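Local atomic coordinates of acetyl transferase (Salmonella typhimurium, PDB entry 1Z9U), a protein that probably transfers an acetyl group from acetyl-coenzyme A to the N-terminal serine of ribosomal protein L7/L12, as a member of the GNAT acetyltransferase family. Residues 39-44 and 97-102; 23-28 and 46-51; 8-13 and 73-78; 80-85 and 112-117. All coordinates share one frame; numbering follows the deposited sequence.

Interaction 1 of 4, residues 39-44 and 97-102. With SO4 (sulfate ion), chain J.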
loop_
_atom_site.group_PDB
_atom_site.type_symbol
_atom_site.label_atom_id
_atom_site.label_comp_id
_atom_site.label_asym_id
_atom_site.label_seq_id
_atom_site.Cartn_x
_atom_site.Cartn_y
_atom_site.Cartn_z
ATOM N N LEU B 39 13.853 4.803 4.365
ATOM C CA LEU B 39 12.586 4.073 4.488
ATOM C C LEU B 39 12.768 2.555 4.347
ATOM O O LEU B 39 11.856 1.804 4.662
ATOM C CB LEU B 39 11.554 4.564 3.455
ATOM C CG LEU B 39 11.150 6.044 3.403
ATOM C CD1 LEU B 39 10.152 6.292 2.277
ATOM C CD2 LEU B 39 10.580 6.530 4.732
ATOM N N ASP B 40 13.947 2.111 3.904
ATOM C CA ASP B 40 14.127 0.730 3.413
ATOM C C ASP B 40 14.797 -0.277 4.342
ATOM O O ASP B 40 15.099 -1.414 3.940
ATOM C CB ASP B 40 14.829 0.731 2.050
ATOM C CG ASP B 40 13.888 1.092 0.913
ATOM O OD1 ASP B 40 14.391 1.580 -0.121
ATOM O OD2 ASP B 40 12.651 0.886 1.055
ATOM N N TRP B 41 15.038 0.137 5.577
ATOM C CA TRP B 41 15.336 -0.806 6.646
ATOM C C TRP B 41 14.592 -0.309 7.878
ATOM O O TRP B 41 14.687 0.879 8.218
ATOM C CB TRP B 41 16.838 -0.899 6.906
ATOM C CG TRP B 41 17.190 -1.918 7.932
ATOM C CD1 TRP B 41 17.356 -1.706 9.268
ATOM C CD2 TRP B 41 17.412 -3.320 7.716
ATOM N NE1 TRP B 41 17.670 -2.885 9.900
ATOM C CE2 TRP B 41 17.712 -3.893 8.972
ATOM C CE3 TRP B 41 17.387 -4.150 6.584
ATOM C CZ2 TRP B 41 17.983 -5.264 9.130
ATOM C CZ3 TRP B 41 17.663 -5.506 6.739
ATOM C CH2 TRP B 41 17.955 -6.047 8.004
ATOM N N PRO B 42 13.836 -1.200 8.548
ATOM C CA PRO B 42 13.065 -0.693 9.686
ATOM C C PRO B 42 14.035 -0.236 10.776
ATOM O O PRO B 42 15.017 -0.929 11.059
ATOM C CB PRO B 42 12.230 -1.902 10.129
ATOM C CG PRO B 42 12.348 -2.919 9.011
ATOM C CD PRO B 42 13.661 -2.651 8.354
ATOM N N GLN B 43 13.785 0.939 11.348
ATOM C CA GLN B 43 14.751 1.545 12.272
ATOM C C GLN B 43 14.617 1.055 13.713
ATOM O O GLN B 43 15.395 1.459 14.585
ATOM C CB GLN B 43 14.724 3.078 12.196
ATOM C CG GLN B 43 13.347 3.699 12.336
ATOM C CD GLN B 43 13.409 5.144 12.787
ATOM O OE1 GLN B 43 14.378 5.857 12.511
ATOM N NE2 GLN B 43 12.374 5.582 13.492
ATOM N N TYR B 44 13.638 0.183 13.949
ATOM C CA TYR B 44 13.495 -0.484 15.244
ATOM C C TYR B 44 13.931 -1.956 15.211
ATOM O O TYR B 44 13.545 -2.751 16.073
ATOM C CB TYR B 44 12.071 -0.309 15.798
ATOM C CG TYR B 44 11.830 1.078 16.364
ATOM C CD1 TYR B 44 11.116 2.039 15.638
ATOM C CD2 TYR B 44 12.336 1.437 17.618
ATOM C CE1 TYR B 44 10.905 3.322 16.153
ATOM C CE2 TYR B 44 12.127 2.713 18.141
ATOM C CZ TYR B 44 11.414 3.651 17.405
ATOM O OH TYR B 44 11.209 4.909 17.923
ATOM N N GLY B 97 12.426 -1.851 -2.659
ATOM C CA GLY B 97 13.236 -1.245 -1.597
ATOM C C GLY B 97 14.664 -1.744 -1.715
ATOM O O GLY B 97 14.894 -2.856 -2.171
ATOM N N TYR B 98 15.632 -0.923 -1.320
ATOM C CA TYR B 98 17.033 -1.317 -1.422
ATOM C C TYR B 98 17.904 -0.449 -0.542
ATOM O O TYR B 98 17.512 0.656 -0.173
ATOM C CB TYR B 98 17.529 -1.214 -2.884
ATOM C CG TYR B 98 17.563 0.206 -3.407
ATOM C CD1 TYR B 98 18.675 1.019 -3.204
ATOM C CD2 TYR B 98 16.467 0.749 -4.086
ATOM C CE1 TYR B 98 18.699 2.324 -3.652
ATOM C CE2 TYR B 98 16.487 2.052 -4.550
ATOM C CZ TYR B 98 17.608 2.829 -4.332
ATOM O OH TYR B 98 17.638 4.125 -4.781
ATOM N N TRP B 99 19.098 -0.934 -0.230
ATOM C CA TRP B 99 20.181 -0.057 0.238
ATOM C C TRP B 99 21.519 -0.718 -0.032
ATOM O O TRP B 99 21.583 -1.937 -0.149
ATOM C CB TRP B 99 20.027 0.282 1.721
ATOM C CG TRP B 99 19.967 -0.914 2.608
ATOM C CD1 TRP B 99 18.864 -1.664 2.895
ATOM C CD2 TRP B 99 21.053 -1.501 3.332
ATOM N NE1 TRP B 99 19.194 -2.679 3.756
ATOM C CE2 TRP B 99 20.532 -2.604 4.041
ATOM C CE3 TRP B 99 22.419 -1.196 3.458
ATOM C CZ2 TRP B 99 21.328 -3.412 4.867
ATOM C CZ3 TRP B 99 23.209 -1.999 4.272
ATOM C CH2 TRP B 99 22.662 -3.100 4.962
ATOM N N LEU B 100 22.573 0.091 -0.175
ATOM C CA LEU B 100 23.934 -0.417 -0.323
ATOM C C LEU B 100 24.823 0.068 0.806
ATOM O O LEU B 100 24.686 1.194 1.285
ATOM C CB LEU B 100 24.576 0.034 -1.641
ATOM C CG LEU B 100 24.245 -0.641 -2.974
ATOM C CD1 LEU B 100 24.991 0.082 -4.095
ATOM C CD2 LEU B 100 24.540 -2.155 -2.986
ATOM N N ASP B 101 25.741 -0.799 1.209
ATOM C CA ASP B 101 26.829 -0.432 2.088
ATOM C C ASP B 101 27.587 0.748 1.443
ATOM O O ASP B 101 27.790 0.776 0.223
ATOM C CB ASP B 101 27.731 -1.653 2.290
ATOM C CG ASP B 101 29.047 -1.318 2.970
ATOM O OD1 ASP B 101 29.058 -1.076 4.193
ATOM O OD2 ASP B 101 30.078 -1.317 2.274
ATOM N N GLU B 102 27.958 1.725 2.266
ATOM C CA GLU B 102 28.620 2.959 1.825
ATOM C C GLU B 102 29.793 2.764 0.856
ATOM O O GLU B 102 30.001 3.582 -0.035
ATOM C CB GLU B 102 29.111 3.752 3.040
ATOM C CG GLU B 102 28.049 4.639 3.688
ATOM C CD GLU B 102 28.555 5.315 4.978
ATOM O OE1 GLU B 102 28.740 6.557 4.970
ATOM O OE2 GLU B 102 28.781 4.591 5.987
HETATM S S SO4 J . 14.031 6.306 0.768
HETATM O O1 SO4 J . 14.961 5.929 -0.299
HETATM O O2 SO4 J . 13.731 7.738 0.724
HETATM O O3 SO4 J . 12.817 5.505 0.562
HETATM O O4 SO4 J . 14.615 5.959 2.054
HETATM O O HOH W 1 16.395 -3.803 3.575
#

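Interaction 2 of 4, residues 23-28 and 46-51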
loop_
_atom_site.group_PDB
_atom_site.type_symbol
_atom_site.label_atom_id
_atom_site.label_comp_id
_atom_site.label_asym_id
_atom_site.label_seq_id
_atom_site.Cartn_x
_atom_site.Cartn_y
_atom_site.Cartn_z
ATOM N N ALA B 23 26.366 -11.769 8.841
ATOM C CA ALA B 23 26.981 -10.739 7.995
ATOM C C ALA B 23 26.030 -9.593 7.651
ATOM O O ALA B 23 26.473 -8.460 7.477
ATOM C CB ALA B 23 27.548 -11.350 6.720
ATOM N N LEU B 24 24.733 -9.886 7.548
ATOM C CA LEU B 24 23.749 -8.851 7.260
ATOM C C LEU B 24 23.613 -7.884 8.428
ATOM O O LEU B 24 23.626 -6.662 8.239
ATOM C CB LEU B 24 22.383 -9.434 6.872
ATOM C CG LEU B 24 21.300 -8.392 6.553
ATOM C CD1 LEU B 24 21.755 -7.416 5.466
ATOM C CD2 LEU B 24 19.971 -9.042 6.170
ATOM N N HIS B 25 23.482 -8.448 9.627
ATOM C CA HIS B 25 23.397 -7.660 10.843
ATOM C C HIS B 25 24.610 -6.729 10.973
ATOM O O HIS B 25 24.459 -5.565 11.332
ATOM C CB HIS B 25 23.254 -8.569 12.071
ATOM C CG HIS B 25 23.505 -7.864 13.366
ATOM N ND1 HIS B 25 22.539 -7.118 14.008
ATOM C CD2 HIS B 25 24.625 -7.760 14.119
ATOM C CE1 HIS B 25 23.050 -6.598 15.109
ATOM N NE2 HIS B 25 24.313 -6.974 15.201
ATOM N N GLN B 26 25.798 -7.249 10.669
ATOM C CA GLN B 26 27.037 -6.473 10.746
ATOM C C GLN B 26 27.075 -5.345 9.723
ATOM O O GLN B 26 27.662 -4.292 9.977
ATOM C CB GLN B 26 28.262 -7.370 10.550
ATOM C CG GLN B 26 28.592 -8.266 11.740
ATOM C CD GLN B 26 29.011 -7.478 12.964
ATOM O OE1 GLN B 26 28.284 -7.418 13.953
ATOM N NE2 GLN B 26 30.177 -6.852 12.892
ATOM N N LEU B 27 26.466 -5.583 8.561
ATOM C CA LEU B 27 26.379 -4.559 7.521
ATOM C C LEU B 27 25.387 -3.477 7.932
ATOM O O LEU B 27 25.598 -2.314 7.633
ATOM C CB LEU B 27 25.997 -5.176 6.171
ATOM C CG LEU B 27 26.485 -4.491 4.885
ATOM C CD1 LEU B 27 28.005 -4.520 4.777
ATOM C CD2 LEU B 27 25.855 -5.168 3.673
ATOM N N VAL B 28 24.325 -3.865 8.635
ATOM C CA VAL B 28 23.372 -2.905 9.187
ATOM C C VAL B 28 24.034 -1.994 10.231
ATOM O O VAL B 28 23.811 -0.773 10.214
ATOM C CB VAL B 28 22.109 -3.592 9.773
ATOM C CG1 VAL B 28 21.267 -2.602 10.578
ATOM C CG2 VAL B 28 21.267 -4.219 8.648
ATOM N N THR B 46 17.606 -3.664 15.228
ATOM C CA THR B 46 19.001 -3.317 15.420
ATOM C C THR B 46 19.784 -4.522 15.913
ATOM O O THR B 46 20.854 -4.830 15.386
ATOM C CB THR B 46 19.142 -2.167 16.440
ATOM O OG1 THR B 46 18.202 -1.127 16.131
ATOM C CG2 THR B 46 20.552 -1.615 16.424
ATOM N N SER B 47 19.237 -5.194 16.927
ATOM C CA SER B 47 19.848 -6.390 17.505
ATOM C C SER B 47 19.868 -7.518 16.491
ATOM O O SER B 47 19.000 -7.582 15.614
ATOM C CB SER B 47 19.079 -6.829 18.749
ATOM O OG SER B 47 17.691 -6.896 18.488
ATOM N N GLN B 48 20.853 -8.405 16.615
ATOM C CA GLN B 48 21.014 -9.518 15.678
ATOM C C GLN B 48 19.770 -10.403 15.646
ATOM O O GLN B 48 19.524 -11.103 14.664
ATOM C CB GLN B 48 22.250 -10.348 16.031
ATOM C CG GLN B 48 22.715 -11.271 14.908
ATOM C CD GLN B 48 23.976 -12.037 15.254
ATOM O OE1 GLN B 48 24.072 -12.663 16.316
ATOM N NE2 GLN B 48 24.955 -12.000 14.351
ATOM N N GLU B 49 18.986 -10.329 16.719
ATOM C CA GLU B 49 17.799 -11.149 16.898
ATOM C C GLU B 49 16.560 -10.481 16.322
ATOM O O GLU B 49 15.615 -11.159 15.918
ATOM C CB GLU B 49 17.596 -11.466 18.382
ATOM C CG GLU B 49 18.890 -11.765 19.192
ATOM C CD GLU B 49 19.714 -12.951 18.681
ATOM O OE1 GLU B 49 20.191 -13.737 19.524
ATOM O OE2 GLU B 49 19.911 -13.089 17.454
ATOM N N GLU B 50 16.568 -9.149 16.292
ATOM C CA GLU B 50 15.569 -8.385 15.560
ATOM C C GLU B 50 15.745 -8.606 14.059
ATOM O O GLU B 50 14.759 -8.679 13.313
ATOM C CB GLU B 50 15.696 -6.895 15.885
ATOM C CG GLU B 50 14.927 -6.437 17.120
ATOM C CD GLU B 50 13.442 -6.256 16.855
ATOM O OE1 GLU B 50 13.079 -5.738 15.770
ATOM O OE2 GLU B 50 12.632 -6.624 17.735
ATOM N N THR B 51 17.008 -8.709 13.640
ATOM C CA THR B 51 17.394 -8.909 12.242
ATOM C C THR B 51 17.008 -10.299 11.739
ATOM O O THR B 51 16.496 -10.433 10.627
ATOM C CB THR B 51 18.915 -8.675 12.029
ATOM O OG1 THR B 51 19.241 -7.325 12.371
ATOM C CG2 THR B 51 19.324 -8.927 10.584
#

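Interaction 3 of 4, residues 8-13 and 73-78. With SO4 (sulfate ion), chain G.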
loop_
_atom_site.group_PDB
_atom_site.type_symbol
_atom_site.label_atom_id
_atom_site.label_comp_id
_atom_site.label_asym_id
_atom_site.label_seq_id
_atom_site.Cartn_x
_atom_site.Cartn_y
_atom_site.Cartn_z
ATOM N N SER B 8 25.994 -9.445 -13.245
ATOM C CA SER B 8 27.200 -9.327 -14.070
ATOM C C SER B 8 28.220 -10.397 -13.658
ATOM O O SER B 8 27.918 -11.256 -12.834
ATOM C CB SER B 8 27.797 -7.914 -13.955
ATOM O OG SER B 8 28.337 -7.671 -12.666
ATOM N N THR B 9 29.423 -10.358 -14.223
ATOM C CA THR B 9 30.489 -11.269 -13.790
ATOM C C THR B 9 30.987 -10.866 -12.397
ATOM O O THR B 9 31.629 -11.649 -11.694
ATOM C CB THR B 9 31.667 -11.330 -14.800
ATOM O OG1 THR B 9 32.275 -10.042 -14.919
ATOM C CG2 THR B 9 31.182 -11.785 -16.179
ATOM N N THR B 10 30.656 -9.637 -12.014
ATOM C CA THR B 10 30.978 -9.069 -10.713
ATOM C C THR B 10 29.811 -9.209 -9.728
ATOM O O THR B 10 30.015 -9.415 -8.528
ATOM C CB THR B 10 31.300 -7.574 -10.882
ATOM O OG1 THR B 10 32.439 -7.434 -11.739
ATOM C CG2 THR B 10 31.602 -6.917 -9.547
ATOM N N LEU B 11 28.590 -9.093 -10.240
ATOM C CA LEU B 11 27.432 -8.957 -9.379
ATOM C C LEU B 11 26.432 -10.091 -9.542
ATOM O O LEU B 11 26.230 -10.598 -10.638
ATOM C CB LEU B 11 26.745 -7.613 -9.634
ATOM C CG LEU B 11 27.477 -6.286 -9.404
ATOM C CD1 LEU B 11 26.669 -5.145 -10.015
ATOM C CD2 LEU B 11 27.727 -6.017 -7.925
ATOM N N GLU B 12 25.812 -10.477 -8.432
ATOM C CA GLU B 12 24.645 -11.354 -8.456
ATOM C C GLU B 12 23.720 -11.068 -7.273
ATOM O O GLU B 12 24.137 -10.457 -6.276
ATOM C CB GLU B 12 25.067 -12.828 -8.478
ATOM C CG GLU B 12 25.854 -13.262 -7.261
ATOM C CD GLU B 12 26.457 -14.647 -7.404
ATOM O OE1 GLU B 12 26.532 -15.170 -8.541
ATOM O OE2 GLU B 12 26.866 -15.205 -6.365
ATOM N N LEU B 13 22.468 -11.504 -7.406
ATOM C CA LEU B 13 21.467 -11.405 -6.347
ATOM C C LEU B 13 21.185 -12.792 -5.778
ATOM O O LEU B 13 20.794 -13.702 -6.504
ATOM C CB LEU B 13 20.167 -10.790 -6.884
ATOM C CG LEU B 13 20.264 -9.444 -7.619
ATOM C CD1 LEU B 13 18.963 -9.072 -8.301
ATOM C CD2 LEU B 13 20.731 -8.321 -6.701
ATOM N N PHE B 73 25.553 -9.435 -4.005
ATOM C CA PHE B 73 26.914 -9.896 -3.792
ATOM C C PHE B 73 27.834 -9.357 -4.867
ATOM O O PHE B 73 27.542 -9.442 -6.055
ATOM C CB PHE B 73 26.979 -11.431 -3.672
ATOM C CG PHE B 73 26.726 -11.924 -2.275
ATOM C CD1 PHE B 73 27.789 -12.213 -1.423
ATOM C CD2 PHE B 73 25.427 -12.039 -1.787
ATOM C CE1 PHE B 73 27.562 -12.643 -0.115
ATOM C CE2 PHE B 73 25.186 -12.469 -0.479
ATOM C CZ PHE B 73 26.261 -12.762 0.359
ATOM N N CYS B 74 28.926 -8.758 -4.424
ATOM C CA CYS B 74 29.927 -8.214 -5.321
ATOM C C CYS B 74 31.213 -8.983 -5.066
ATOM O O CYS B 74 31.823 -8.848 -4.004
ATOM C CB CYS B 74 30.120 -6.718 -5.066
ATOM S SG CYS B 74 31.264 -5.901 -6.212
ATOM N N GLN B 75 31.578 -9.828 -6.028
ATOM C CA GLN B 75 32.757 -10.702 -5.929
ATOM C C GLN B 75 32.808 -11.428 -4.581
ATOM O O GLN B 75 33.800 -11.350 -3.846
ATOM C CB GLN B 75 34.035 -9.908 -6.200
ATOM C CG GLN B 75 33.959 -9.104 -7.490
ATOM C CD GLN B 75 35.250 -8.411 -7.839
ATOM O OE1 GLN B 75 36.030 -8.913 -8.655
ATOM N NE2 GLN B 75 35.496 -7.254 -7.221
ATOM N N ASN B 76 31.700 -12.095 -4.266
ATOM C CA ASN B 76 31.534 -12.901 -3.055
ATOM C C ASN B 76 31.425 -12.128 -1.732
ATOM O O ASN B 76 31.381 -12.742 -0.658
ATOM C CB ASN B 76 32.616 -13.991 -2.967
ATOM C CG ASN B 76 32.034 -15.368 -2.739
ATOM O OD1 ASN B 76 30.816 -15.533 -2.660
ATOM N ND2 ASN B 76 32.900 -16.372 -2.644
ATOM N N GLU B 77 31.364 -10.800 -1.805
ATOM C CA GLU B 77 31.157 -9.969 -0.616
ATOM C C GLU B 77 29.742 -9.366 -0.599
ATOM O O GLU B 77 29.269 -8.864 -1.617
ATOM C CB GLU B 77 32.238 -8.876 -0.539
ATOM C CG GLU B 77 32.102 -7.937 0.657
ATOM C CD GLU B 77 33.258 -6.934 0.795
ATOM O OE1 GLU B 77 34.197 -6.965 -0.037
ATOM O OE2 GLU B 77 33.223 -6.116 1.750
ATOM N N MET B 78 29.071 -9.433 0.555
ATOM C CA MET B 78 27.722 -8.886 0.711
ATOM C C MET B 78 27.758 -7.356 0.659
ATOM O O MET B 78 28.425 -6.718 1.491
ATOM C CB MET B 78 27.085 -9.361 2.022
ATOM C CG MET B 78 25.597 -9.027 2.145
ATOM S SD MET B 78 24.875 -9.537 3.712
ATOM C CE MET B 78 25.257 -8.138 4.689
HETATM S S SO4 G . 30.314 -7.774 -16.773
HETATM O O1 SO4 G . 31.670 -8.058 -16.320
HETATM O O2 SO4 G . 29.795 -6.638 -16.022
HETATM O O3 SO4 G . 30.314 -7.441 -18.196
HETATM O O4 SO4 G . 29.472 -8.948 -16.562
#

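Interaction 4 of 4, residues 80-85 and 112-117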
loop_
_atom_site.group_PDB
_atom_site.type_symbol
_atom_site.label_atom_id
_atom_site.label_comp_id
_atom_site.label_asym_id
_atom_site.label_seq_id
_atom_site.Cartn_x
_atom_site.Cartn_y
_atom_site.Cartn_z
ATOM N N GLY B 80 24.793 -5.200 -0.138
ATOM C CA GLY B 80 23.538 -4.535 0.178
ATOM C C GLY B 80 22.341 -5.448 -0.009
ATOM O O GLY B 80 22.491 -6.669 -0.134
ATOM N N VAL B 81 21.153 -4.842 -0.020
ATOM C CA VAL B 81 19.883 -5.566 -0.058
ATOM C C VAL B 81 19.025 -4.974 -1.172
ATOM O O VAL B 81 18.950 -3.757 -1.310
ATOM C CB VAL B 81 19.107 -5.439 1.287
ATOM C CG1 VAL B 81 17.808 -6.248 1.261
ATOM C CG2 VAL B 81 19.963 -5.900 2.454
ATOM N N LEU B 82 18.388 -5.835 -1.960
ATOM C CA LEU B 82 17.414 -5.387 -2.946
ATOM C C LEU B 82 16.142 -6.204 -2.775
ATOM O O LEU B 82 16.152 -7.445 -2.855
ATOM C CB LEU B 82 17.965 -5.499 -4.376
ATOM C CG LEU B 82 17.012 -5.293 -5.568
ATOM C CD1 LEU B 82 16.218 -3.973 -5.458
ATOM C CD2 LEU B 82 17.787 -5.362 -6.876
ATOM N N SER B 83 15.045 -5.501 -2.539
ATOM C CA SER B 83 13.806 -6.151 -2.133
ATOM C C SER B 83 12.620 -5.724 -2.978
ATOM O O SER B 83 12.619 -4.638 -3.541
ATOM C CB SER B 83 13.513 -5.803 -0.666
ATOM O OG SER B 83 14.512 -6.339 0.182
ATOM N N PHE B 84 11.614 -6.593 -3.059
ATOM C CA PHE B 84 10.248 -6.138 -3.272
ATOM C C PHE B 84 9.617 -6.124 -1.888
ATOM O O PHE B 84 9.376 -7.183 -1.293
ATOM C CB PHE B 84 9.457 -7.056 -4.207
ATOM C CG PHE B 84 9.957 -7.064 -5.625
ATOM C CD1 PHE B 84 10.234 -5.873 -6.292
ATOM C CD2 PHE B 84 10.114 -8.265 -6.311
ATOM C CE1 PHE B 84 10.689 -5.885 -7.613
ATOM C CE2 PHE B 84 10.566 -8.285 -7.636
ATOM C CZ PHE B 84 10.851 -7.093 -8.284
ATOM N N ASN B 85 9.406 -4.919 -1.363
ATOM C CA ASN B 85 8.814 -4.729 -0.038
ATOM C C ASN B 85 7.454 -5.387 0.023
ATOM O O ASN B 85 7.091 -5.963 1.045
ATOM C CB ASN B 85 8.675 -3.246 0.287
ATOM C CG ASN B 85 10.006 -2.538 0.358
ATOM O OD1 ASN B 85 10.094 -1.330 0.092
ATOM N ND2 ASN B 85 11.051 -3.268 0.739
ATOM N N GLN B 112 22.459 -1.582 -12.172
ATOM C CA GLN B 112 22.617 -2.895 -12.772
ATOM C C GLN B 112 21.719 -3.932 -12.088
ATOM O O GLN B 112 21.099 -4.755 -12.757
ATOM C CB GLN B 112 24.068 -3.364 -12.683
ATOM C CG GLN B 112 25.103 -2.560 -13.485
ATOM C CD GLN B 112 26.516 -3.081 -13.241
ATOM O OE1 GLN B 112 26.948 -4.026 -13.872
ATOM N NE2 GLN B 112 27.222 -2.473 -12.307
ATOM N N SER B 113 21.689 -3.900 -10.755
ATOM C CA SER B 113 20.887 -4.831 -9.969
ATOM C C SER B 113 19.383 -4.649 -10.200
ATOM O O SER B 113 18.661 -5.631 -10.296
ATOM C CB SER B 113 21.221 -4.701 -8.481
ATOM O OG SER B 113 22.564 -5.085 -8.250
ATOM N N LEU B 114 18.939 -3.399 -10.300
ATOM C CA LEU B 114 17.539 -3.074 -10.608
ATOM C C LEU B 114 17.116 -3.518 -12.004
ATOM O O LEU B 114 16.047 -4.122 -12.168
ATOM C CB LEU B 114 17.286 -1.573 -10.468
ATOM C CG LEU B 114 16.971 -1.004 -9.083
ATOM C CD1 LEU B 114 16.950 0.516 -9.145
ATOM C CD2 LEU B 114 15.625 -1.542 -8.633
ATOM N N GLN B 115 17.947 -3.222 -13.008
ATOM C CA GLN B 115 17.638 -3.667 -14.372
ATOM C C GLN B 115 17.540 -5.177 -14.464
ATOM O O GLN B 115 16.620 -5.689 -15.090
ATOM C CB GLN B 115 18.628 -3.133 -15.422
ATOM C CG GLN B 115 18.580 -1.612 -15.602
ATOM C CD GLN B 115 17.168 -1.056 -15.824
ATOM O OE1 GLN B 115 16.423 -1.541 -16.682
ATOM N NE2 GLN B 115 16.812 -0.015 -15.069
ATOM N N ALA B 116 18.481 -5.881 -13.830
ATOM C CA ALA B 116 18.476 -7.345 -13.839
ATOM C C ALA B 116 17.239 -7.919 -13.131
ATOM O O ALA B 116 16.586 -8.807 -13.663
ATOM C CB ALA B 116 19.761 -7.897 -13.228
ATOM N N LEU B 117 16.916 -7.399 -11.946
ATOM C CA LEU B 117 15.721 -7.842 -11.205
ATOM C C LEU B 117 14.403 -7.654 -11.990
ATOM O O LEU B 117 13.601 -8.598 -12.113
ATOM C CB LEU B 117 15.652 -7.172 -9.818
ATOM C CG LEU B 117 14.467 -7.546 -8.905
ATOM C CD1 LEU B 117 14.557 -8.986 -8.389
ATOM C CD2 LEU B 117 14.342 -6.565 -7.740
#

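Interaction 1 of 4, residues 39-44 and 97-102
Asp40 O and Trp99 NE1 share one water, which donates to the carbonyl oxygen of Asp40 at 2.7 Å and weakly accepts from the indole N-H of Trp99. This buried contact lays the loop between helices 32-35 and 48-64 of the GNAT fold over strand 93-100, whose Tyr98 and Leu100 belong to the coenzyme A site. The direct link is made by the side chain of Asp40: the backbone N-H of Tyr98 points at Asp40 OD1, N to OD1 3.0 Å, in a nearly straight bond (164°). It comes from above the carboxylate plane rather than from within it. The same carboxylate lies against the main chain of Gly97, with Asp40 OD1 3.4 Å from Gly97 CA, where the absence of a side chain gives it room. The indoles of Trp41 and Trp99 meet obliquely, Trp41 CE3 lying 3.7 Å from Trp99 NE1. A chi1 of -176° turns the Trp41 ring away from its own backbone N to make this touch, and Pro42 CD lies over one of its faces; Trp41 NE1 bonds to Val45 O, which fixes the turn of the ring. Ser38, another coenzyme A residue, receives the backbone N-H of Asp40 on its OG. The N-H of Leu39 goes to a sulfate ion, probably from the crystallisation liquor, which Ser141 OG and Arg135 N also bind; Leu39 N is 2.7 Å from sulfate O4.

Interaction 2 of 4, residues 23-28 and 46-51
His25 has the largest share of this contact, its imidazole lying against the first turn of helix 48-64. Gln48 CB sits over one face of the ring in a CH-pi contact, 3.8 Å from the centroid of the His25 ring and only 6° off its normal. Gln48 CA lies over the same face, 3.2 Å above the plane of the His25 ring and nearer the rim, while the extended chain of Gln48 crosses the imidazole at about a right angle. The ring arrives there because CG of His25 is anti to the backbone N (chi1 165°), which swings it out from helix 21-30. Thr51 OG1 lies at the edge of the imidazole, near its plane. Helix 21-30 thus packs beside the N-terminal turn of helix 48-64 in the GNAT domain; Ser47 is the N-cap of the latter, its OG taking a weak capping bond from Glu50 N. Ser47 O in turn accepts twice from Thr51, from the backbone N at 3.0 Å and from OG1 at 3.3 Å, the hydroxyl approaching from above the carbonyl plane. That second bond holds Thr51 OG1 at the edge of the histidine. One residue before His25, Leu24 CD2 lies 4.5 Å from Thr51 CG2, and the leucine goes on to pack against Val81 and Trp99 of the central sheet.

Interaction 3 of 4, residues 8-13 and 73-78
Glu12 and Phe73 are joined by a pair of backbone hydrogen bonds, Phe73 N to Glu12 O at 2.9 Å and Glu12 N to Phe73 O at 3.1 Å. They form an antiparallel hydrogen-bonded pair between strands 11-15 and 68-74 of the mixed GNAT sheet. The neighbouring pair, Leu11 with Cys74, is non-hydrogen-bonded, and its side chains meet on the other face, with Leu11 CD2 3.8 Å from Cys74 CB. Beyond the strand end Gln75 N still reaches Thr10 O, 3.0 Å away. Thr10 puts its methyl against the same neighbours: CG2, anti to the backbone N, lies 3.5 Å from Cys74 SG and also touches Gln75 CG. Each strand end is shaped by its own turn. Cys74 to Glu77 form a type I' turn that leads into strand 77-88, while Ser8 OG accepts from the N-H groups of both Thr10 and Leu11 in an ST turn and ST motif. Arg14, on the same strand as Glu12, pairs with Glu12 OE2 in a salt bridge and makes a cation-pi contact with the Phe73 ring across the pair. Main-chain bonds thus set the register, with apolar contact on one face and a charged, aromatic grouping on the other.

Interaction 4 of 4, residues 80-85 and 112-117
Leu82 and Leu117 reach toward each other tip to tip, joining strand 77-88 to helix 109-123 across the GNAT core. The short segments 80-84 and 112-117 run in roughly the same direction, their axes 10.2 Å apart at 32°, as an alpha-helix laid on a sheet face. Apolar contacts do nearly all the work. Leu117 CD2 lies between Leu82 and Phe84 and touches both, 3.7 Å from Leu82 CG and 3.6 Å from Phe84 CZ. With CG anti to the backbone N (chi1 -179°), Leu117 extends from the helix to make that reach. Leu114 adds a looser touch through CD2 on Leu82 CD1. Both CZ and CE1 of Phe84 meet Leu117 CD2, the two side chains coming from opposite directions, and Tyr121, one turn further along the helix, meets the same ring edge-to-face. No hydrogen bond crosses between the segments, and Ser113 is occupied within the helix: its OG bonds to Ile109 O, a residue of the coenzyme A site, and its O receives Leu117 N. The methyl Leu82 CD2 nevertheless rests 3.5 Å from that carbonyl oxygen, Ser113 O, and 3.8 Å from Ser113 CB.

In the fold
Interactions 1 and 4 are buried and lie on opposite faces of the sheet formed by strands 77-88 and 93-100, which are hydrogen-bonded neighbours through Gly97 with Ser83 and Trp99 with Val81. Their chemistry differs: interaction 1, beside the coenzyme A site, combines a carboxylate-to-backbone bond and a bridging water with two packed indoles, while interaction 4 is almost wholly apolar. Interactions 2 and 3 lie farther out and are partly buried. One packs a histidine ring on a helix start, the other pairs strand backbones. Met78 of interaction 3 touches Leu24 and Leu27 of interaction 2, whose Val28 packs on both tryptophans of interaction 1. Leu13 of segment 8-13 meets Ser113 and Leu117 of interaction 4.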